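Local atomic coordinates of aminoglycoside N(3)-acetyltransferase, AAC(3)-IVa (Escherichia coli, PDB entry 6MN3), a protein that catalyses transfer of the acetyl group of acetyl-CoA to the 3-amino group of 2-deoxystreptamine aminoglycosides, probably including gentamicin and apramycin, and so confers resistance to them. Residues D89-W92 with N96-R99; A49-L54 with A107-Q112; T153-A158 with E193-A198; I240-P245 with E250-A255. All coordinates share one frame; numbering follows the deposited sequence.

Contact 1 (D89-W92 with N96-R99); sequences DTFW and NVKR
The guanidinium of R99 lies flat on one face of the W92 indole, the two planes only 22° apart. R99 CZ stands 3.6 Å from the centroid of the five-membered ring of W92, and R99 NH1 reaches over the six-membered ring, 3.2 Å from W92 CE3. This is a cation-pi stack, and the R99 chain, extended from CG to NE, has the length to place its end over the indole. Beside it, V97 CG2 sits over a face of the F91 ring, 4.2 Å from the centroid, as a CH-pi contact, while V97 CG1 packs at 3.3 Å from F91 O.

A second shell fixes both flat groups. W92 NE1 donates to D89 OD1 at 3.2 Å, nearly straight at 170° and in the indole plane, although the bond meets the carboxylate from above its own plane. D89 also pairs with R93 through OD2 and accepts V80 N at OD1. R99 gives NH1 to S78 O and NE to S64 OG, so polar bonds hold the guanidinium against the ring.

The contact closes the short turn from helix 86-91 to edge strand 98-99, with F91 reaching strands 106-109 and 59-63 as well as I47 of helix 42-54.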
loop_
_atom_site.group_PDB
_atom_site.type_symbol
_atom_site.label_atom_id
_atom_site.label_comp_id
_atom_site.label_asym_id
_atom_site.label_seq_id
_atom_site.Cartn_x
_atom_site.Cartn_y
_atom_site.Cartn_z
ATOM N N ASP A 89 -9.215 3.927 6.815
ATOM C CA ASP A 89 -10.374 3.497 7.585
ATOM C C ASP A 89 -11.634 4.241 7.180
ATOM O O ASP A 89 -12.739 3.788 7.498
ATOM C CB ASP A 89 -10.121 3.679 9.080
ATOM C CG ASP A 89 -11.092 2.890 9.931
ATOM O OD1 ASP A 89 -11.233 1.671 9.692
ATOM O OD2 ASP A 89 -11.717 3.486 10.834
ATOM N N THR A 90 -11.497 5.367 6.491
ATOM C CA THR A 90 -12.659 6.110 6.029
ATOM C C THR A 90 -13.111 5.668 4.648
ATOM O O THR A 90 -14.311 5.696 4.358
ATOM C CB THR A 90 -12.353 7.609 6.003
ATOM O OG1 THR A 90 -11.580 7.956 7.161
ATOM C CG2 THR A 90 -13.647 8.429 5.985
ATOM N N PHE A 91 -12.174 5.234 3.805
ATOM C CA PHE A 91 -12.487 4.943 2.410
ATOM C C PHE A 91 -13.455 3.771 2.279
ATOM O O PHE A 91 -14.415 3.837 1.502
ATOM C CB PHE A 91 -11.186 4.669 1.653
ATOM C CG PHE A 91 -11.377 4.256 0.225
ATOM C CD1 PHE A 91 -12.140 5.020 -0.638
ATOM C CD2 PHE A 91 -10.768 3.110 -0.260
ATOM C CE1 PHE A 91 -12.305 4.642 -1.956
ATOM C CE2 PHE A 91 -10.926 2.725 -1.575
ATOM C CZ PHE A 91 -11.695 3.493 -2.425
ATOM N N TRP A 92 -13.234 2.697 3.040
ATOM C CA TRP A 92 -13.992 1.469 2.827
ATOM C C TRP A 92 -15.434 1.569 3.308
ATOM O O TRP A 92 -16.258 0.731 2.924
ATOM C CB TRP A 92 -13.297 0.296 3.518
ATOM C CG TRP A 92 -13.424 0.306 5.009
ATOM C CD1 TRP A 92 -12.570 0.883 5.901
ATOM C CD2 TRP A 92 -14.468 -0.295 5.786
ATOM N NE1 TRP A 92 -13.015 0.678 7.184
ATOM C CE2 TRP A 92 -14.179 -0.042 7.141
ATOM C CE3 TRP A 92 -15.620 -1.022 5.466
ATOM C CZ2 TRP A 92 -15.000 -0.487 8.174
ATOM C CZ3 TRP A 92 -16.433 -1.463 6.496
ATOM C CH2 TRP A 92 -16.118 -1.195 7.832
ATOM N N ASN A 96 -20.479 2.003 -2.344
ATOM C CA ASN A 96 -20.025 1.329 -3.561
ATOM C C ASN A 96 -18.524 1.056 -3.620
ATOM O O ASN A 96 -18.019 0.702 -4.694
ATOM C CB ASN A 96 -20.421 2.083 -4.840
ATOM C CG ASN A 96 -21.838 2.623 -4.800
ATOM O OD1 ASN A 96 -22.180 3.463 -3.971
ATOM N ND2 ASN A 96 -22.676 2.131 -5.702
ATOM N N VAL A 97 -17.789 1.195 -2.522
ATOM C CA VAL A 97 -16.394 0.768 -2.499
ATOM C C VAL A 97 -16.340 -0.664 -1.987
ATOM O O VAL A 97 -16.901 -0.983 -0.929
ATOM C CB VAL A 97 -15.520 1.711 -1.651
ATOM C CG1 VAL A 97 -16.368 2.620 -0.805
ATOM C CG2 VAL A 97 -14.519 0.931 -0.799
ATOM N N LYS A 98 -15.695 -1.533 -2.757
ATOM C CA LYS A 98 -15.614 -2.945 -2.430
ATOM C C LYS A 98 -14.455 -3.198 -1.476
ATOM O O LYS A 98 -13.565 -2.365 -1.299
ATOM C CB LYS A 98 -15.462 -3.786 -3.701
ATOM C CG LYS A 98 -16.207 -3.243 -4.918
ATOM C CD LYS A 98 -17.709 -3.148 -4.682
ATOM C CE LYS A 98 -18.409 -2.485 -5.863
ATOM N NZ LYS A 98 -19.807 -2.071 -5.541
ATOM N N ARG A 99 -14.472 -4.373 -0.856
ATOM C CA ARG A 99 -13.482 -4.725 0.149
ATOM C C ARG A 99 -13.261 -6.228 0.115
ATOM O O ARG A 99 -14.209 -6.998 -0.060
ATOM C CB ARG A 99 -13.934 -4.277 1.541
ATOM C CG ARG A 99 -12.809 -4.049 2.525
ATOM C CD ARG A 99 -13.362 -3.647 3.879
ATOM N NE ARG A 99 -12.303 -3.331 4.831
ATOM C CZ ARG A 99 -12.494 -3.198 6.139
ATOM N NH1 ARG A 99 -13.707 -3.351 6.653
ATOM N NH2 ARG A 99 -11.472 -2.912 6.934
#

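Contact 2 (A49-L54 with A107-Q112); sequences ALRAAL and AAAGPQ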
loop_
_atom_site.group_PDB
_atom_site.type_symbol
_atom_site.label_atom_id
_atom_site.label_comp_id
_atom_site.label_asym_id
_atom_site.label_seq_id
_atom_site.Cartn_x
_atom_site.Cartn_y
_atom_site.Cartn_z
ATOM N N ALA A 49 -11.058 14.269 -3.607
ATOM C CA ALA A 49 -10.052 14.797 -4.520
ATOM C C ALA A 49 -9.376 13.677 -5.298
ATOM O O ALA A 49 -9.162 13.794 -6.511
ATOM C CB ALA A 49 -9.019 15.617 -3.748
ATOM N N LEU A 50 -9.033 12.581 -4.616
ATOM C CA LEU A 50 -8.428 11.440 -5.295
ATOM C C LEU A 50 -9.369 10.866 -6.345
ATOM O O LEU A 50 -8.947 10.554 -7.465
ATOM C CB LEU A 50 -8.049 10.364 -4.280
ATOM C CG LEU A 50 -6.865 10.672 -3.364
ATOM C CD1 LEU A 50 -6.785 9.655 -2.240
ATOM C CD2 LEU A 50 -5.572 10.697 -4.157
ATOM N N ARG A 51 -10.650 10.728 -6.004
ATOM C CA ARG A 51 -11.605 10.163 -6.948
ATOM C C ARG A 51 -11.863 11.112 -8.111
ATOM O O ARG A 51 -12.053 10.667 -9.249
ATOM C CB ARG A 51 -12.906 9.816 -6.230
ATOM C CG ARG A 51 -12.727 8.808 -5.105
ATOM C CD ARG A 51 -13.977 7.978 -4.898
ATOM N NE ARG A 51 -14.245 7.101 -6.035
ATOM C CZ ARG A 51 -15.367 6.403 -6.185
ATOM N NH1 ARG A 51 -16.324 6.485 -5.270
ATOM N NH2 ARG A 51 -15.534 5.627 -7.248
ATOM N N ALA A 52 -11.865 12.421 -7.850
ATOM C CA ALA A 52 -12.067 13.382 -8.928
ATOM C C ALA A 52 -10.878 13.401 -9.880
ATOM O O ALA A 52 -11.056 13.477 -11.100
ATOM C CB ALA A 52 -12.324 14.773 -8.350
ATOM N N ALA A 53 -9.657 13.336 -9.340
ATOM C CA ALA A 53 -8.477 13.273 -10.195
ATOM C C ALA A 53 -8.491 12.019 -11.062
ATOM O O ALA A 53 -8.038 12.047 -12.212
ATOM C CB ALA A 53 -7.211 13.321 -9.346
ATOM N N LEU A 54 -9.014 10.910 -10.529
ATOM C CA LEU A 54 -9.103 9.684 -11.316
ATOM C C LEU A 54 -10.220 9.758 -12.347
ATOM O O LEU A 54 -10.092 9.190 -13.437
ATOM C CB LEU A 54 -9.318 8.485 -10.397
ATOM C CG LEU A 54 -8.124 8.059 -9.550
ATOM C CD1 LEU A 54 -8.547 6.965 -8.598
ATOM C CD2 LEU A 54 -6.985 7.588 -10.435
ATOM N N ALA A 107 -9.344 -2.043 -0.191
ATOM C CA ALA A 107 -10.598 -1.401 -0.558
ATOM C C ALA A 107 -10.429 -0.725 -1.908
ATOM O O ALA A 107 -9.388 -0.122 -2.181
ATOM C CB ALA A 107 -11.040 -0.380 0.496
ATOM N N ALA A 108 -11.450 -0.833 -2.754
ATOM C CA ALA A 108 -11.364 -0.300 -4.104
ATOM C C ALA A 108 -12.720 0.235 -4.539
ATOM O O ALA A 108 -13.758 -0.362 -4.242
ATOM C CB ALA A 108 -10.867 -1.364 -5.090
ATOM N N ALA A 109 -12.699 1.366 -5.244
ATOM C CA ALA A 109 -13.906 1.995 -5.768
ATOM C C ALA A 109 -13.622 2.479 -7.180
ATOM O O ALA A 109 -12.695 3.268 -7.391
ATOM C CB ALA A 109 -14.361 3.158 -4.880
ATOM N N GLY A 110 -14.416 2.011 -8.139
ATOM C CA GLY A 110 -14.219 2.339 -9.530
ATOM C C GLY A 110 -14.581 1.174 -10.429
ATOM O O GLY A 110 -14.944 0.092 -9.960
ATOM N N PRO A 111 -14.484 1.371 -11.748
ATOM C CA PRO A 111 -14.858 0.295 -12.682
ATOM C C PRO A 111 -13.985 -0.942 -12.576
ATOM O O PRO A 111 -14.342 -1.975 -13.153
ATOM C CB PRO A 111 -14.714 0.956 -14.062
ATOM C CG PRO A 111 -14.685 2.432 -13.797
ATOM C CD PRO A 111 -14.057 2.591 -12.451
ATOM N N GLN A 112 -12.864 -0.875 -11.858
ATOM C CA GLN A 112 -11.939 -1.993 -11.732
ATOM C C GLN A 112 -11.896 -2.566 -10.321
ATOM O O GLN A 112 -11.055 -3.427 -10.039
ATOM C CB GLN A 112 -10.536 -1.560 -12.163
ATOM C CG GLN A 112 -9.750 -2.628 -12.884
ATOM C CD GLN A 112 -10.137 -2.747 -14.341
ATOM O OE1 GLN A 112 -10.152 -1.758 -15.072
ATOM N NE2 GLN A 112 -10.454 -3.964 -14.772
#
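R51 and A109 mark the closest approach of the two backbones, their CA atoms 8.6 Å apart, too far for main-chain bonding between the segments. Residues 49-54 form the C-terminal end of helix 42-54, with A53 N bonded to A49 O at 2.9 Å and L54 N to L50 O at 3.1 Å. Residues 107-109 end a strand, and as the chain leaves it G110 adopts phi 145° and psi 178°, a conformation that suits glycine. The chain then turns through P111 to Q112, the N-cap position of helix 113-117.

One long side chain bridges the gap. R51 bends at chi3 (67°), and its guanidinium lies with one face over the methyl of A109: A109 CB is 3.5 Å above the plane, over its centre, and 3.6 Å from both R51 CZ and R51 NH2. R51 NH2 also lies 3.9 Å from G110 N, a proximity without a hydrogen bond. The contact is thus flat-on van der Waals packing and small, burying 102 Å² in all.

Around it, strand 59-63 pairs with 106-109 in the sheet, A109 bonding to L60 through the backbone, and the L60 side chain touches R51 and L54. F91 of helix 86-91 packs on A107 and A109, and helix 9-19 covers A49 and L50 on the helix side.

Contact 3 (T153-A158 with E193-A198); sequences TTLHLA and ERFALA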
loop_
_atom_site.group_PDB
_atom_site.type_symbol
_atom_site.label_atom_id
_atom_site.label_comp_id
_atom_site.label_asym_id
_atom_site.label_seq_id
_atom_site.Cartn_x
_atom_site.Cartn_y
_atom_site.Cartn_z
ATOM N N THR A 153 3.602 -1.349 -0.021
ATOM C CA THR A 153 3.269 -2.768 0.047
ATOM C C THR A 153 3.697 -3.515 -1.212
ATOM O O THR A 153 4.040 -4.702 -1.143
ATOM C CB THR A 153 1.765 -2.925 0.291
ATOM O OG1 THR A 153 1.434 -2.394 1.579
ATOM C CG2 THR A 153 1.347 -4.381 0.237
ATOM N N THR A 154 3.709 -2.834 -2.363
ATOM C CA THR A 154 4.104 -3.483 -3.611
ATOM C C THR A 154 5.511 -4.067 -3.523
ATOM O O THR A 154 5.815 -5.057 -4.201
ATOM C CB THR A 154 3.995 -2.485 -4.769
ATOM O OG1 THR A 154 2.638 -2.037 -4.885
ATOM C CG2 THR A 154 4.418 -3.122 -6.089
ATOM N N LEU A 155 6.370 -3.495 -2.677
ATOM C CA LEU A 155 7.703 -4.058 -2.488
ATOM C C LEU A 155 7.641 -5.456 -1.884
ATOM O O LEU A 155 8.473 -6.309 -2.213
ATOM C CB LEU A 155 8.544 -3.132 -1.612
ATOM C CG LEU A 155 9.070 -1.885 -2.326
ATOM C CD1 LEU A 155 9.840 -0.989 -1.370
ATOM C CD2 LEU A 155 9.936 -2.280 -3.515
ATOM N N HIS A 156 6.668 -5.712 -1.006
ATOM C CA HIS A 156 6.494 -7.061 -0.473
ATOM C C HIS A 156 6.131 -8.043 -1.579
ATOM O O HIS A 156 6.549 -9.207 -1.551
ATOM C CB HIS A 156 5.421 -7.063 0.615
ATOM C CG HIS A 156 5.915 -6.613 1.953
ATOM N ND1 HIS A 156 6.866 -7.309 2.668
ATOM C CD2 HIS A 156 5.587 -5.540 2.711
ATOM C CE1 HIS A 156 7.103 -6.683 3.807
ATOM N NE2 HIS A 156 6.339 -5.606 3.857
ATOM N N LEU A 157 5.345 -7.593 -2.558
ATOM C CA LEU A 157 5.050 -8.431 -3.714
ATOM C C LEU A 157 6.320 -8.746 -4.494
ATOM O O LEU A 157 6.485 -9.859 -5.007
ATOM C CB LEU A 157 4.022 -7.737 -4.609
ATOM C CG LEU A 157 3.885 -8.200 -6.062
ATOM C CD1 LEU A 157 3.358 -9.629 -6.137
ATOM C CD2 LEU A 157 2.985 -7.253 -6.841
ATOM N N ALA A 158 7.237 -7.778 -4.580
ATOM C CA ALA A 158 8.482 -7.995 -5.306
ATOM C C ALA A 158 9.341 -9.053 -4.626
ATOM O O ALA A 158 9.987 -9.861 -5.301
ATOM C CB ALA A 158 9.248 -6.680 -5.438
ATOM N N GLU A 193 12.263 -1.055 7.217
ATOM C CA GLU A 193 12.985 0.211 7.151
ATOM C C GLU A 193 13.863 0.283 5.908
ATOM O O GLU A 193 13.988 1.347 5.292
ATOM C CB GLU A 193 13.829 0.399 8.412
ATOM C CG GLU A 193 13.043 0.879 9.619
ATOM C CD GLU A 193 13.818 0.730 10.913
ATOM O OE1 GLU A 193 13.865 -0.393 11.456
ATOM O OE2 GLU A 193 14.386 1.738 11.384
ATOM N N ARG A 194 14.472 -0.840 5.522
ATOM C CA ARG A 194 15.345 -0.876 4.356
ATOM C C ARG A 194 14.589 -0.734 3.045
ATOM O O ARG A 194 15.230 -0.689 1.988
ATOM C CB ARG A 194 16.158 -2.170 4.350
ATOM C CG ARG A 194 17.045 -2.345 5.575
ATOM C CD ARG A 194 18.491 -2.004 5.260
ATOM N NE ARG A 194 19.090 -2.969 4.343
ATOM C CZ ARG A 194 20.361 -2.942 3.956
ATOM N NH1 ARG A 194 21.173 -1.995 4.407
ATOM N NH2 ARG A 194 20.820 -3.859 3.117
ATOM N N PHE A 195 13.255 -0.671 3.079
ATOM C CA PHE A 195 12.497 -0.346 1.877
ATOM C C PHE A 195 12.834 1.044 1.355
ATOM O O PHE A 195 12.616 1.319 0.170
ATOM C CB PHE A 195 10.993 -0.436 2.149
ATOM C CG PHE A 195 10.446 -1.836 2.105
ATOM C CD1 PHE A 195 11.287 -2.924 1.936
ATOM C CD2 PHE A 195 9.084 -2.061 2.230
ATOM C CE1 PHE A 195 10.780 -4.212 1.896
ATOM C CE2 PHE A 195 8.570 -3.344 2.189
ATOM C CZ PHE A 195 9.419 -4.421 2.023
ATOM N N ALA A 196 13.365 1.922 2.212
ATOM C CA ALA A 196 13.727 3.270 1.791
ATOM C C ALA A 196 14.841 3.277 0.754
ATOM O O ALA A 196 15.062 4.307 0.107
ATOM C CB ALA A 196 14.137 4.104 3.006
ATOM N N LEU A 197 15.556 2.158 0.586
ATOM C CA LEU A 197 16.546 2.068 -0.483
ATOM C C LEU A 197 15.905 2.253 -1.852
ATOM O O LEU A 197 16.524 2.823 -2.759
ATOM C CB LEU A 197 17.267 0.721 -0.422
ATOM C CG LEU A 197 18.121 0.423 0.810
ATOM C CD1 LEU A 197 18.636 -1.007 0.755
ATOM C CD2 LEU A 197 19.270 1.410 0.918
ATOM N N ALA A 198 14.668 1.780 -2.020
ATOM C CA ALA A 198 13.977 1.920 -3.295
ATOM C C ALA A 198 13.792 3.376 -3.694
ATOM O O ALA A 198 13.664 3.666 -4.888
ATOM C CB ALA A 198 12.621 1.215 -3.236
#
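F195 carries this contact with helix 154-161: L155 covers a face of its ring and H156 meets its far edge. It belongs to the short 3-10 segment 193-195, and the nearest backbone approach is L155 to F195, 7.5 Å between CA atoms. The CG of F195 is turned away from its carbonyl carbon (chi1 -81°), which sends the ring across to the helix. There L155 CB lies 3.9 Å from the F195 ring centroid, 15° off the normal, as a CH-pi contact, while L155 CD1 packs over the inner end of the ring at 3.6 Å from F195 CG. The far end of the ring turns its edge to the face of H156 in a T-shaped pair, with planes at 66° and centroids 4.9 Å apart; F195 CZ lies over the centre of the imidazole, so the phenyl edge covers one of its faces.

Further along, A198, in helix 197-204, adds its methyl, with A198 CB 4.0 Å from L155 CD1. L155 CD1 thus touches both F195 and A198, three residues apart.

H156 ND1 makes a weak hydrogen bond to E159 OE1, and the imidazole also touches C192. The grouping of C192, H156 and E159 is consistent with a Cys-His-Glu triad, and F195 packs directly on its histidine.

Contact 4 (I240-P245 with E250-A255); sequences IFLHPP and EECDAA. With ZN (zinc ion), chain D.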
loop_
_atom_site.group_PDB
_atom_site.type_symbol
_atom_site.label_atom_id
_atom_site.label_comp_id
_atom_site.label_asym_id
_atom_site.label_seq_id
_atom_site.Cartn_x
_atom_site.Cartn_y
_atom_site.Cartn_z
ATOM N N ILE A 240 18.706 -7.921 0.330
ATOM C CA ILE A 240 18.995 -6.492 0.236
ATOM C C ILE A 240 18.144 -5.696 1.218
ATOM O O ILE A 240 18.589 -4.673 1.755
ATOM C CB ILE A 240 18.799 -6.008 -1.215
ATOM C CG1 ILE A 240 19.082 -4.508 -1.337
ATOM C CG2 ILE A 240 17.393 -6.323 -1.708
ATOM C CD1 ILE A 240 20.553 -4.163 -1.336
ATOM N N PHE A 241 16.921 -6.149 1.484
ATOM C CA PHE A 241 16.003 -5.460 2.378
ATOM C C PHE A 241 16.207 -5.822 3.844
ATOM O O PHE A 241 15.467 -5.322 4.697
ATOM C CB PHE A 241 14.555 -5.764 1.977
ATOM C CG PHE A 241 14.151 -5.172 0.655
ATOM C CD1 PHE A 241 14.596 -3.916 0.276
ATOM C CD2 PHE A 241 13.321 -5.871 -0.207
ATOM C CE1 PHE A 241 14.221 -3.369 -0.938
ATOM C CE2 PHE A 241 12.944 -5.330 -1.421
ATOM C CZ PHE A 241 13.395 -4.077 -1.787
ATOM N N LEU A 242 17.179 -6.674 4.157
ATOM C CA LEU A 242 17.417 -7.123 5.523
ATOM C C LEU A 242 18.513 -6.285 6.164
ATOM O O LEU A 242 19.590 -6.106 5.580
ATOM C CB LEU A 242 17.810 -8.601 5.554
ATOM C CG LEU A 242 16.735 -9.632 5.210
ATOM C CD1 LEU A 242 17.165 -11.007 5.697
ATOM C CD2 LEU A 242 15.389 -9.239 5.804
ATOM N N HIS A 243 18.236 -5.774 7.359
ATOM C CA HIS A 243 19.266 -5.092 8.123
ATOM C C HIS A 243 20.416 -6.055 8.401
ATOM O O HIS A 243 20.178 -7.229 8.709
ATOM C CB HIS A 243 18.703 -4.565 9.444
ATOM C CG HIS A 243 18.247 -3.142 9.383
ATOM N ND1 HIS A 243 16.916 -2.790 9.331
ATOM C CD2 HIS A 243 18.944 -1.982 9.378
ATOM C CE1 HIS A 243 16.813 -1.474 9.291
ATOM N NE2 HIS A 243 18.029 -0.960 9.318
ATOM N N PRO A 244 21.665 -5.609 8.297
ATOM C CA PRO A 244 22.774 -6.480 8.656
ATOM C C PRO A 244 22.743 -6.785 10.140
ATOM O O PRO A 244 22.171 -6.016 10.938
ATOM C CB PRO A 244 24.013 -5.660 8.270
ATOM C CG PRO A 244 23.551 -4.250 8.268
ATOM C CD PRO A 244 22.122 -4.293 7.819
ATOM N N PRO A 245 23.333 -7.906 10.559
ATOM C CA PRO A 245 23.386 -8.214 11.998
ATOM C C PRO A 245 24.113 -7.160 12.815
ATOM O O PRO A 245 23.920 -7.101 14.036
ATOM C CB PRO A 245 24.116 -9.565 12.043
ATOM C CG PRO A 245 23.925 -10.149 10.675
ATOM C CD PRO A 245 23.914 -8.981 9.739
ATOM N N GLU A 250 15.934 -6.449 15.586
ATOM C CA GLU A 250 15.229 -7.632 16.062
ATOM C C GLU A 250 14.251 -8.160 15.021
ATOM O O GLU A 250 14.071 -9.377 14.902
ATOM C CB GLU A 250 14.498 -7.314 17.368
ATOM C CG GLU A 250 14.366 -8.494 18.316
ATOM C CD GLU A 250 14.108 -8.060 19.746
ATOM O OE1 GLU A 250 13.537 -8.859 20.519
ATOM O OE2 GLU A 250 14.478 -6.920 20.098
ATOM N N GLU A 251 13.617 -7.269 14.258
ATOM C CA GLU A 251 12.646 -7.700 13.260
ATOM C C GLU A 251 13.317 -8.280 12.020
ATOM O O GLU A 251 12.721 -9.120 11.335
ATOM C CB GLU A 251 11.741 -6.530 12.872
ATOM C CG GLU A 251 10.283 -6.908 12.674
ATOM C CD GLU A 251 9.343 -5.737 12.887
ATOM O OE1 GLU A 251 8.342 -5.634 12.147
ATOM O OE2 GLU A 251 9.604 -4.920 13.797
ATOM N N CYS A 252 14.544 -7.856 11.719
ATOM C CA CYS A 252 15.251 -8.346 10.541
ATOM C C CYS A 252 16.042 -9.616 10.824
ATOM O O CYS A 252 16.052 -10.533 9.996
ATOM C CB CYS A 252 16.187 -7.264 9.998
ATOM S SG CYS A 252 15.430 -6.183 8.765
ATOM N N ASP A 253 16.708 -9.690 11.978
ATOM C CA ASP A 253 17.451 -10.896 12.324
ATOM C C ASP A 253 16.540 -12.108 12.467
ATOM O O ASP A 253 17.005 -13.242 12.307
ATOM C CB ASP A 253 18.243 -10.675 13.613
ATOM C CG ASP A 253 19.427 -9.748 13.417
ATOM O OD1 ASP A 253 19.722 -9.399 12.253
ATOM O OD2 ASP A 253 20.061 -9.367 14.424
ATOM N N ALA A 254 15.255 -11.896 12.762
ATOM C CA ALA A 254 14.311 -13.009 12.795
ATOM C C ALA A 254 14.098 -13.589 11.402
ATOM O O ALA A 254 13.993 -14.812 11.243
ATOM C CB ALA A 254 12.983 -12.554 13.398
ATOM N N ALA A 255 14.031 -12.729 10.383
ATOM C CA ALA A 255 13.895 -13.217 9.014
ATOM C C ALA A 255 15.163 -13.925 8.557
ATOM O O ALA A 255 15.097 -14.913 7.815
ATOM C CB ALA A 255 13.553 -12.061 8.075
HETATM ZN ZN ZN D . 15.630 -4.325 10.191
#
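This is a metal-centred contact, joining the loop 240-245, which follows helix 223-236, to the start of helix 250-257 near the C-terminal end of the chain. A zinc ion binds H243 ND1 at 2.2 Å and C252 SG at 2.4 Å, so each segment supplies one ligand.

The thiolate of C252 also accepts a backbone hydrogen bond. H243 N donates to C252 SG at 3.2 Å with an N-H...S angle of 172°, almost straight. The sulfur therefore meets both the metal and the main chain of H243, itself a zinc ligand. Such a bond would be expected to draw off some of the negative charge on sulfur. C252 SG lies at the edge of the H243 ring, near its plane.

C191 and C249 complete the site, giving zinc three cysteine ligands and one histidine, with C249 and C252 forming a CxxC pair. E193 and R194 both touch the H243 side chain.

Side-chain packing flanks the zinc site on both the L242 and the P245 side. L242 CD2 meets A255 CB at 4.1 Å, about one turn along the helix from C252, and Y166 touches both L242 and A255. On the other flank, D253 turns its carboxylate toward the loop, CG anti to its carbonyl carbon (chi1 -72°), bringing D253 OD1 to 3.9 Å from P245 CA. D253 OD1 is buried here and finds no hydrogen-bonding partner in the model, while H243 O receives a weak bond from R256 NH2.

The four contacts form two pairs on opposite sides of the chain's centre. Contacts 1 and 2, with centres about 11 Å apart, share the mixed seven-stranded sheet: strands 98-99 and 106-109 are neighbours, joined by a probable hydrogen bond from K98 N to A108 O, and contact 1 falls between the two segments of contact 2 in sequence. Contacts 3 and 4 follow in series, their centres about 13 Å apart, and touch where R194 NH2 meets I240 O, probably as a hydrogen bond. The pairs are well separated, contacts 1 and 4 by about 34 Å between centres. One pair thus packs helices 42-54 and 86-91 near one edge of the sheet, while the other links the putative triad region to the zinc site.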